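Local atomic coordinates of D-isomer specific 2-hydroxyacid dehydrogenase family protein (Desulfovibrio vulgaris, PDB entry 5TX7), a protein that probably catalyses the NAD-dependent oxidation or reduction of D-2-hydroxyacids and their 2-keto counterparts. Residues A[194-199]-A[221-226]. Sequence-based numbering, arbitrary orientation.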
ATOM      1  N   GLY A 194     -14.402  17.296  16.763  1.00 53.04           N
ATOM      2  CA  GLY A 194     -14.093  18.605  16.228  1.00 51.90           C
ATOM      3  C   GLY A 194     -12.740  18.604  15.541  1.00 47.93           C
ATOM      4  O   GLY A 194     -11.915  17.736  15.774  1.00 46.87           O
ATOM      5  N   LEU A 195     -12.507  19.596  14.708  1.00 48.92           N
ATOM      6  CA  LEU A 195     -11.269  19.681  13.929  1.00 48.87           C
ATOM      7  C   LEU A 195      -9.998  19.807  14.787  1.00 48.37           C
ATOM      8  O   LEU A 195      -9.010  19.156  14.503  1.00 47.84           O
ATOM      9  CB  LEU A 195     -11.356  20.855  12.949  1.00 50.36           C
ATOM     10  CG  LEU A 195     -10.321  20.941  11.852  1.00 49.91           C
ATOM     11  CD1 LEU A 195     -10.109  19.600  11.154  1.00 49.70           C
ATOM     12  CD2 LEU A 195     -10.815  21.937  10.795  1.00 52.16           C
ATOM     13  N   ASP A 196     -10.037  20.611  15.844  1.00 49.82           N
ATOM     14  CA  ASP A 196      -8.875  20.750  16.739  1.00 50.98           C
ATOM     15  C   ASP A 196      -8.568  19.459  17.491  1.00 53.51           C
ATOM     16  O   ASP A 196      -7.405  19.065  17.552  1.00 54.08           O
ATOM     17  CB  ASP A 196      -8.999  21.993  17.655  1.00 53.88           C
ATOM     18  CG  ASP A 196      -8.869  23.321  16.869  1.00 54.31           C
ATOM     19  OD1 ASP A 196      -8.280  23.345  15.760  1.00 52.55           O
ATOM     20  OD2 ASP A 196      -9.341  24.375  17.344  1.00 55.15           O
ATOM     21  N   GLU A 197      -9.600  18.785  18.000  1.00 55.10           N
ATOM     22  CA  GLU A 197      -9.483  17.482  18.659  1.00 57.96           C
ATOM     23  C   GLU A 197      -8.907  16.398  17.739  1.00 53.47           C
ATOM     24  O   GLU A 197      -8.154  15.526  18.194  1.00 52.54           O
ATOM     25  CB  GLU A 197     -10.866  17.059  19.173  1.00 62.21           C
ATOM     26  CG  GLU A 197     -10.924  15.816  20.056  1.00 66.29           C
ATOM     27  CD  GLU A 197     -12.358  15.461  20.479  1.00 75.02           C
ATOM     28  OE1 GLU A 197     -13.288  16.323  20.360  1.00 77.07           O
ATOM     29  OE2 GLU A 197     -12.558  14.302  20.929  1.00 76.65           O
ATOM     30  N   LEU A 198      -9.260  16.458  16.455  1.00 52.30           N
ATOM     31  CA  LEU A 198      -8.729  15.523  15.457  1.00 49.12           C
ATOM     32  C   LEU A 198      -7.216  15.621  15.415  1.00 45.86           C
ATOM     33  O   LEU A 198      -6.553  14.600  15.517  1.00 46.82           O
ATOM     34  CB  LEU A 198      -9.320  15.767  14.065  1.00 47.63           C
ATOM     35  CG  LEU A 198      -9.010  14.748  12.945  1.00 46.67           C
ATOM     36  CD1 LEU A 198     -10.131  14.695  11.919  1.00 49.21           C
ATOM     37  CD2 LEU A 198      -7.711  15.010  12.205  1.00 45.16           C
ATOM     38  N   PHE A 199      -6.676  16.833  15.297  1.00 44.58           N
ATOM     39  CA  PHE A 199      -5.203  17.007  15.241  1.00 42.86           C
ATOM     40  C   PHE A 199      -4.442  16.621  16.512  1.00 46.26           C
ATOM     41  O   PHE A 199      -3.321  16.113  16.398  1.00 46.60           O
ATOM     42  CB  PHE A 199      -4.816  18.424  14.794  1.00 41.51           C
ATOM     43  CG  PHE A 199      -4.970  18.629  13.323  1.00 39.73           C
ATOM     44  CD1 PHE A 199      -6.188  19.041  12.800  1.00 39.77           C
ATOM     45  CD2 PHE A 199      -3.928  18.335  12.454  1.00 37.83           C
ATOM     46  CE1 PHE A 199      -6.361  19.196  11.440  1.00 39.03           C
ATOM     47  CE2 PHE A 199      -4.086  18.517  11.099  1.00 37.89           C
ATOM     48  CZ  PHE A 199      -5.310  18.934  10.590  1.00 38.62           C
ATOM     49  N   ALA A 221       0.398  26.054  11.110  1.00 49.23           N
ATOM     50  CA  ALA A 221       1.406  25.912  12.162  1.00 48.39           C
ATOM     51  C   ALA A 221       0.831  25.497  13.508  1.00 47.10           C
ATOM     52  O   ALA A 221       1.439  24.673  14.178  1.00 45.55           O
ATOM     53  CB  ALA A 221       2.213  27.206  12.313  1.00 49.14           C
ATOM     54  N   ARG A 222      -0.335  26.050  13.877  1.00 48.95           N
ATOM     55  CA  ARG A 222      -0.980  25.789  15.174  1.00 51.35           C
ATOM     56  C   ARG A 222      -1.494  24.363  15.334  1.00 48.65           C
ATOM     57  O   ARG A 222      -1.269  23.743  16.375  1.00 48.23           O
ATOM     58  CB  ARG A 222      -2.150  26.750  15.427  1.00 56.59           C
ATOM     59  CG  ARG A 222      -2.796  26.595  16.813  1.00 61.55           C
ATOM     60  CD  ARG A 222      -4.033  27.462  16.981  1.00 68.35           C
ATOM     61  NE  ARG A 222      -5.022  27.190  15.939  1.00 74.08           N
ATOM     62  CZ  ARG A 222      -6.030  26.316  16.011  1.00 75.50           C
ATOM     63  NH1 ARG A 222      -6.819  26.178  14.955  1.00 82.22           N
ATOM     64  NH2 ARG A 222      -6.278  25.593  17.100  1.00 72.41           N
ATOM     65  N   ARG A 223      -2.204  23.859  14.322  1.00 46.71           N
ATOM     66  CA  ARG A 223      -2.680  22.481  14.349  1.00 44.24           C
ATOM     67  C   ARG A 223      -1.530  21.489  14.271  1.00 43.45           C
ATOM     68  O   ARG A 223      -1.598  20.425  14.905  1.00 41.27           O
ATOM     69  CB  ARG A 223      -3.669  22.224  13.246  1.00 42.73           C
ATOM     70  CG  ARG A 223      -5.067  22.522  13.715  1.00 44.69           C
ATOM     71  CD  ARG A 223      -6.000  22.940  12.618  1.00 46.11           C
ATOM     72  NE  ARG A 223      -7.189  23.571  13.186  1.00 50.17           N
ATOM     73  CZ  ARG A 223      -8.078  24.266  12.486  1.00 51.85           C
ATOM     74  NH1 ARG A 223      -7.941  24.417  11.174  1.00 54.93           N
ATOM     75  NH2 ARG A 223      -9.098  24.839  13.088  1.00 54.30           N
ATOM     76  N   LEU A 224      -0.491  21.841  13.518  1.00 42.20           N
ATOM     77  CA  LEU A 224       0.725  21.006  13.448  1.00 42.69           C
ATOM     78  C   LEU A 224       1.428  20.917  14.803  1.00 43.65           C
ATOM     79  O   LEU A 224       1.778  19.830  15.238  1.00 44.19           O
ATOM     80  CB  LEU A 224       1.693  21.504  12.379  1.00 42.96           C
ATOM     81  CG  LEU A 224       1.269  21.318  10.913  1.00 41.42           C
ATOM     82  CD1 LEU A 224       2.190  22.148  10.026  1.00 42.84           C
ATOM     83  CD2 LEU A 224       1.278  19.854  10.518  1.00 40.01           C
ATOM     84  N   ALA A 225       1.563  22.052  15.489  1.00 44.85           N
ATOM     85  CA  ALA A 225       2.128  22.081  16.848  1.00 44.72           C
ATOM     86  C   ALA A 225       1.335  21.240  17.852  1.00 46.43           C
ATOM     87  O   ALA A 225       1.896  20.747  18.823  1.00 50.90           O
ATOM     88  CB  ALA A 225       2.207  23.508  17.344  1.00 45.65           C
ATOM     89  N   SER A 226       0.031  21.093  17.627  1.00 46.00           N
ATOM     90  CA  SER A 226      -0.822  20.270  18.488  1.00 46.84           C
ATOM     91  C   SER A 226      -0.635  18.763  18.290  1.00 45.45           C
ATOM     92  O   SER A 226      -1.061  17.983  19.128  1.00 48.42           O
ATOM     93  CB  SER A 226      -2.309  20.655  18.309  1.00 46.89           C
ATOM     94  OG  SER A 226      -2.898  20.014  17.202  1.00 42.28           O
TER
HETATM   95  O   HOH W   1      -5.401  21.157  17.105  1.00 52.57           O
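Two consecutive arginines, Arg222 and Arg223, converge on a single carboxylate oxygen, OD1 of Asp196. The stronger bond comes from Arg223: its NE lies 2.8 Å from Asp196 OD1, is nearly straight at 158°, and meets that oxygen close to the direction of its C-O bond, with OD1 in the guanidinium plane; NH2 of Arg223 adds a weak bond. Arg222 NH1, 3.3 Å from Asp196 OD1, comes from the syn side but tilted out of the carboxylate plane, its guanidinium standing steeply across the carboxylate; its NH2 reaches both OD1 and OD2 weakly. The Arg222 chain runs extended through chi1 and chi2, then bends at chi3, bringing its guanidinium to the acid. The guanidinium groups come close, but the shared carboxylate probably offsets their charge.

Next to this network, the aliphatic part of Arg223 crosses one face of Phe199. Its CB sits 4.0 Å from the Phe199 ring centroid, only 16° off the normal, which defines a CH-pi contact. Leu195 CD2 covers a face of the Arg223 guanidinium, whose NH1 also bonds Leu218 O. A water bridges Asp196 O and Ser226 OG, and that hydroxyl donates to Arg223 O (2.7 Å).

Phe199 continues inward to Val205 on strand 204-207. The axes of 195-199 and 221-225 approach to 9.6 Å at 47°. The contact joins, at the surface, the helices that precede neighbouring parallel strands 204-207 and 231-235 of the Rossmann-type NAD-binding domain.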